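Local atomic coordinates of Low molecular weight protein-tyrosine-phosphatase YwlE (Bacillus subtilis subsp. subtilis, PDB entry 4KK3), a protein that removes the phosphate from phosphoarginine residues of many proteins, reversing the action of the arginine kinase McsB and restoring DNA binding by the repressor CtsR. Residues R35-F40 / E71-S76; E18-S23 / Q129-L134. All blocks are in the same frame, centred on the assembly; numbering follows the deposited sequence.

Interaction 1: residues R35-F40 / E71-S76; sequences RSAGVF and EELMES
L73 projects from helix 71-76 toward strand 33-38 and spans A37 and R35: its CD1 methyl touches both, while CD2 meets R35. CD1 stands 4.2 Å from A37 CB; this is the apolar, buried part of the contact, and A37 also touches I4 of the neighbouring strand 2-7. CD2 comes within 3.7 Å of R35 NE, approaching the guanidinium obliquely, while CD1 is 4.0 Å from R35 NH2. A bend in the arginine chain at CG-CD (chi3 32°) brings NE and NH2 to these methyls. The two side chains, R35 and L73, cross at about a right angle. No hydrogen bond joins the segments, and R35 NE, buried by the leucine, has no polar partner in the model. The A37 end is the buried one; R35 and L73 are partly exposed, though their approach is the shorter, and E72 and E75 of the same helix are exposed. Small and local, the contact lays a short helix against 33-38, an edge strand of the four-stranded parallel sheet (order 2-1-3-4) of the low molecular weight phosphatase fold.

Interaction 2: residues E18-S23 / Q129-L134; sequences EALFKS and QTRDEL
Between 18-23 and 129-134 the closest CA atoms are those of L20 and L134, 7.9 Å apart; the segments belong to helices 13-28 and 124-145. Both are regular helix, tied internally by bonds such as K22 N to E18 O and L134 N to T130 O, and no hydrogen bond passes between them. One side chain does most of the bridging. L20 has CG anti to its carbonyl carbon (chi1 -69°) and extends CD1 onto the other helix, where this methyl lies 3.9 Å from L134 CB and 3.8 Å from the backbone oxygen R131 O. It also touches the aliphatic part of the arginine, 4.2 Å from R131 CG. The side chains of L20 and L134 cross at about a right angle, and L138, one turn further along 124-145, also touches L20. This is helix-on-helix packing within the alpha/beta fold of the low molecular weight phosphatases: the first helix after the nucleophile loop is held against the long C-terminal one, with L55 of helix 49-56 touching both L20 and R131. Beyond its buried stem, R131 bends at chi3 (71°) and turns its guanidinium back to its own helix. There NE and NH2 grip D132 OD1 side-on, at 3.1 Å from NE to OD1, both from the same face of the carboxylate, with OD1 lying in the guanidinium plane. Its NH1 donates to A54 O, fastening helix 49-56 as well. With an alanine here, A54 O would probably lose the NH1 donor and D132 its NE and NH2 partners, and a gap is likely to open beside L20 and L55. On the far flank of helix 13-28, K22 NZ forms a salt bridge with E18 OE2, 2.8 Å away on the anti side of the carboxylate.

In the fold
Helix 13-28 and strand 33-38 follow one another in the chain, while their partners 71-76 and 129-134 come much later, so interaction 1 is nested inside the loop closed by interaction 2. Their centres lie 19 Å apart, on opposite sides of the molecule's centre. They meet where S36 OG stands 2.6 Å from E18 OE1, a probable hydrogen bond; S36 OG also bonds N10 ND2 of the substrate-binding loop. Each has one residue near the catalytic centre. The side chain of A37 is about 5 Å from that of N10 and about 8 Å from that of the nucleophile C7, while that of L134 is about 5 Å from that of R13, an active-site residue by similarity, and about 9 Å from that of C7.

Interaction 1: residues R35-F40 / E71-S76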
loop_
_atom_site.group_PDB
_atom_site.type_symbol
_atom_site.label_atom_id
_atom_site.label_comp_id
_atom_site.label_asym_id
_atom_site.label_seq_id
_atom_site.Cartn_x
_atom_site.Cartn_y
_atom_site.Cartn_z
ATOM N N ARG A 35 0.428 2.587 7.311
ATOM C CA ARG A 35 -0.837 1.885 7.469
ATOM C C ARG A 35 -1.364 1.457 6.102
ATOM O O ARG A 35 -0.792 1.800 5.071
ATOM C CB ARG A 35 -1.877 2.808 8.104
ATOM C CG ARG A 35 -1.638 3.173 9.552
ATOM C CD ARG A 35 -2.902 3.795 10.131
ATOM N NE ARG A 35 -4.092 3.215 9.514
ATOM C CZ ARG A 35 -4.637 2.054 9.874
ATOM N NH1 ARG A 35 -4.100 1.341 10.858
ATOM N NH2 ARG A 35 -5.715 1.605 9.246
ATOM N N SER A 36 -2.456 0.696 6.109
ATOM C CA SER A 36 -3.155 0.357 4.878
ATOM C C SER A 36 -4.660 0.344 5.120
ATOM O O SER A 36 -5.120 0.171 6.251
ATOM C CB SER A 36 -2.706 -0.999 4.332
ATOM O OG SER A 36 -3.049 -2.020 5.246
ATOM N N ALA A 37 -5.420 0.550 4.052
ATOM C CA ALA A 37 -6.882 0.461 4.116
ATOM C C ALA A 37 -7.468 0.148 2.733
ATOM O O ALA A 37 -6.746 0.131 1.743
ATOM C CB ALA A 37 -7.473 1.761 4.677
ATOM N N GLY A 38 -8.762 -0.143 2.667
ATOM C CA GLY A 38 -9.364 -0.525 1.402
ATOM C C GLY A 38 -10.600 0.309 1.104
ATOM O O GLY A 38 -11.342 0.673 2.018
ATOM N N VAL A 39 -10.817 0.615 -0.164
ATOM C CA VAL A 39 -12.010 1.385 -0.528
ATOM C C VAL A 39 -13.302 0.571 -0.437
ATOM O O VAL A 39 -14.383 1.137 -0.263
ATOM C CB VAL A 39 -11.878 2.047 -1.917
ATOM C CG1 VAL A 39 -10.759 3.039 -1.895
ATOM C CG2 VAL A 39 -11.619 1.013 -2.994
ATOM N N PHE A 40 -13.198 -0.749 -0.558
ATOM C CA PHE A 40 -14.372 -1.609 -0.383
ATOM C C PHE A 40 -14.036 -2.756 0.556
ATOM O O PHE A 40 -14.259 -3.923 0.242
ATOM C CB PHE A 40 -14.897 -2.130 -1.732
ATOM C CG PHE A 40 -15.452 -1.049 -2.617
ATOM C CD1 PHE A 40 -16.519 -0.278 -2.193
ATOM C CD2 PHE A 40 -14.905 -0.799 -3.865
ATOM C CE1 PHE A 40 -17.029 0.732 -2.997
ATOM C CE2 PHE A 40 -15.402 0.212 -4.672
ATOM C CZ PHE A 40 -16.465 0.979 -4.238
ATOM N N GLU A 71 -12.726 8.964 6.524
ATOM C CA GLU A 71 -12.398 10.382 6.428
ATOM C C GLU A 71 -11.265 10.742 7.386
ATOM O O GLU A 71 -10.360 11.492 7.027
ATOM C CB GLU A 71 -13.636 11.240 6.708
ATOM C CG GLU A 71 -13.361 12.732 6.836
ATOM C CD GLU A 71 -13.009 13.390 5.514
ATOM O OE1 GLU A 71 -13.395 12.853 4.454
ATOM O OE2 GLU A 71 -12.348 14.452 5.537
ATOM N N GLU A 72 -11.309 10.188 8.597
ATOM C CA GLU A 72 -10.276 10.442 9.598
ATOM C C GLU A 72 -8.882 10.033 9.121
ATOM O O GLU A 72 -7.915 10.776 9.301
ATOM C CB GLU A 72 -10.598 9.714 10.903
ATOM C CG GLU A 72 -9.655 10.053 12.042
ATOM C CD GLU A 72 -9.618 8.974 13.106
ATOM O OE1 GLU A 72 -8.992 7.920 12.857
ATOM O OE2 GLU A 72 -10.214 9.179 14.185
ATOM N N LEU A 73 -8.784 8.846 8.527
ATOM C CA LEU A 73 -7.519 8.375 7.964
ATOM C C LEU A 73 -7.047 9.273 6.822
ATOM O O LEU A 73 -5.854 9.570 6.705
ATOM C CB LEU A 73 -7.651 6.934 7.468
ATOM C CG LEU A 73 -7.900 5.841 8.507
ATOM C CD1 LEU A 73 -8.139 4.504 7.812
ATOM C CD2 LEU A 73 -6.736 5.745 9.477
HETATM N N MSE A 74 -7.986 9.692 5.979
HETATM C CA MSE A 74 -7.668 10.543 4.838
HETATM C C MSE A 74 -7.165 11.914 5.279
HETATM O O MSE A 74 -6.256 12.473 4.670
HETATM C CB MSE A 74 -8.878 10.685 3.904
HETATM C CG MSE A 74 -9.179 9.442 3.069
HETATM SE SE MSE A 74 -7.729 9.019 1.829
HETATM C CE MSE A 74 -7.624 10.760 0.957
ATOM N N GLU A 75 -7.754 12.450 6.343
ATOM C CA GLU A 75 -7.342 13.755 6.855
ATOM C C GLU A 75 -5.939 13.691 7.455
ATOM O O GLU A 75 -5.119 14.580 7.227
ATOM C CB GLU A 75 -8.346 14.270 7.897
ATOM C CG GLU A 75 -8.049 15.671 8.446
ATOM C CD GLU A 75 -6.971 15.683 9.528
ATOM O OE1 GLU A 75 -6.891 14.712 10.313
ATOM O OE2 GLU A 75 -6.196 16.663 9.584
ATOM N N SER A 76 -5.671 12.640 8.228
ATOM C CA SER A 76 -4.424 12.543 8.990
ATOM C C SER A 76 -3.207 12.106 8.179
ATOM O O SER A 76 -2.070 12.358 8.580
ATOM C CB SER A 76 -4.597 11.600 10.182
ATOM O OG SER A 76 -3.350 11.351 10.806
#

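Interaction 2: residues E18-S23 / Q129-L134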
loop_
_atom_site.group_PDB
_atom_site.type_symbol
_atom_site.label_atom_id
_atom_site.label_comp_id
_atom_site.label_asym_id
_atom_site.label_seq_id
_atom_site.Cartn_x
_atom_site.Cartn_y
_atom_site.Cartn_z
ATOM N N GLU A 18 2.244 -2.557 2.928
ATOM C CA GLU A 18 2.481 -2.107 4.298
ATOM C C GLU A 18 3.567 -2.952 4.989
ATOM O O GLU A 18 4.494 -2.427 5.596
ATOM C CB GLU A 18 1.168 -2.191 5.089
ATOM C CG GLU A 18 1.312 -1.925 6.590
ATOM C CD GLU A 18 0.002 -2.054 7.363
ATOM O OE1 GLU A 18 -1.020 -2.479 6.781
ATOM O OE2 GLU A 18 -0.002 -1.744 8.571
ATOM N N ALA A 19 3.451 -4.266 4.890
ATOM C CA ALA A 19 4.403 -5.136 5.591
ATOM C C ALA A 19 5.779 -5.073 4.946
ATOM O O ALA A 19 6.800 -5.018 5.657
ATOM C CB ALA A 19 3.883 -6.562 5.621
ATOM N N LEU A 20 5.822 -5.106 3.615
ATOM C CA LEU A 20 7.084 -4.963 2.889
ATOM C C LEU A 20 7.749 -3.607 3.177
ATOM O O LEU A 20 8.957 -3.539 3.453
ATOM C CB LEU A 20 6.881 -5.133 1.377
ATOM C CG LEU A 20 6.514 -6.528 0.859
ATOM C CD1 LEU A 20 6.084 -6.454 -0.595
ATOM C CD2 LEU A 20 7.720 -7.447 1.001
ATOM N N PHE A 21 6.971 -2.526 3.108
ATOM C CA PHE A 21 7.546 -1.200 3.351
ATOM C C PHE A 21 8.008 -0.965 4.798
ATOM O O PHE A 21 9.022 -0.296 5.032
ATOM C CB PHE A 21 6.594 -0.091 2.907
ATOM C CG PHE A 21 7.235 1.261 2.879
ATOM C CD1 PHE A 21 8.262 1.528 1.985
ATOM C CD2 PHE A 21 6.814 2.259 3.736
ATOM C CE1 PHE A 21 8.872 2.786 1.961
ATOM C CE2 PHE A 21 7.421 3.517 3.711
ATOM C CZ PHE A 21 8.443 3.765 2.824
ATOM N N LYS A 22 7.269 -1.496 5.766
ATOM C CA LYS A 22 7.683 -1.363 7.164
ATOM C C LYS A 22 9.058 -1.989 7.367
ATOM O O LYS A 22 9.909 -1.428 8.062
ATOM C CB LYS A 22 6.669 -2.011 8.103
ATOM C CG LYS A 22 5.421 -1.172 8.355
ATOM C CD LYS A 22 4.376 -1.998 9.085
ATOM C CE LYS A 22 3.249 -1.148 9.637
ATOM N NZ LYS A 22 2.202 -2.011 10.267
ATOM N N SER A 23 9.271 -3.143 6.742
ATOM C CA SER A 23 10.550 -3.841 6.841
ATOM C C SER A 23 11.681 -3.045 6.204
ATOM O O SER A 23 12.738 -2.852 6.812
ATOM C CB SER A 23 10.459 -5.213 6.173
ATOM O OG SER A 23 11.687 -5.909 6.306
ATOM N N GLN A 129 4.501 -12.657 -7.851
ATOM C CA GLN A 129 4.817 -11.626 -8.836
ATOM C C GLN A 129 4.399 -10.241 -8.340
ATOM O O GLN A 129 5.138 -9.274 -8.482
ATOM C CB GLN A 129 4.157 -11.947 -10.180
ATOM C CG GLN A 129 4.704 -13.215 -10.840
ATOM C CD GLN A 129 3.985 -13.564 -12.133
ATOM O OE1 GLN A 129 3.092 -14.414 -12.154
ATOM N NE2 GLN A 129 4.375 -12.909 -13.220
ATOM N N THR A 130 3.219 -10.159 -7.736
ATOM C CA THR A 130 2.760 -8.916 -7.119
ATOM C C THR A 130 3.711 -8.489 -6.001
ATOM O O THR A 130 4.121 -7.329 -5.908
ATOM C CB THR A 130 1.355 -9.076 -6.549
ATOM O OG1 THR A 130 0.453 -9.385 -7.616
ATOM C CG2 THR A 130 0.903 -7.787 -5.873
ATOM N N ARG A 131 4.074 -9.449 -5.161
ATOM C CA ARG A 131 5.036 -9.175 -4.097
ATOM C C ARG A 131 6.325 -8.559 -4.656
ATOM O O ARG A 131 6.817 -7.557 -4.137
ATOM C CB ARG A 131 5.364 -10.466 -3.336
ATOM C CG ARG A 131 6.433 -10.273 -2.267
ATOM C CD ARG A 131 7.035 -11.621 -1.861
ATOM N NE ARG A 131 7.868 -12.181 -2.925
ATOM C CZ ARG A 131 8.155 -13.474 -3.067
ATOM N NH1 ARG A 131 7.669 -14.387 -2.227
ATOM N NH2 ARG A 131 8.916 -13.861 -4.077
ATOM N N ASP A 132 6.880 -9.173 -5.699
ATOM C CA ASP A 132 8.138 -8.710 -6.280
ATOM C C ASP A 132 7.998 -7.333 -6.918
ATOM O O ASP A 132 8.900 -6.502 -6.831
ATOM C CB ASP A 132 8.665 -9.710 -7.310
ATOM C CG ASP A 132 9.163 -11.000 -6.667
ATOM O OD1 ASP A 132 9.315 -11.022 -5.428
ATOM O OD2 ASP A 132 9.406 -11.986 -7.395
ATOM N N GLU A 133 6.854 -7.113 -7.561
ATOM C CA GLU A 133 6.536 -5.834 -8.162
ATOM C C GLU A 133 6.507 -4.746 -7.084
ATOM O O GLU A 133 7.103 -3.676 -7.245
ATOM C CB GLU A 133 5.172 -5.952 -8.859
ATOM C CG GLU A 133 4.593 -4.666 -9.424
ATOM C CD GLU A 133 3.227 -4.900 -10.048
ATOM O OE1 GLU A 133 2.600 -5.938 -9.751
ATOM O OE2 GLU A 133 2.777 -4.052 -10.835
ATOM N N LEU A 134 5.810 -5.036 -5.992
ATOM C CA LEU A 134 5.704 -4.131 -4.857
ATOM C C LEU A 134 7.063 -3.865 -4.223
ATOM O O LEU A 134 7.406 -2.721 -3.915
ATOM C CB LEU A 134 4.757 -4.704 -3.802
ATOM C CG LEU A 134 3.284 -4.567 -4.175
ATOM C CD1 LEU A 134 2.387 -5.227 -3.138
ATOM C CD2 LEU A 134 2.956 -3.062 -4.308
#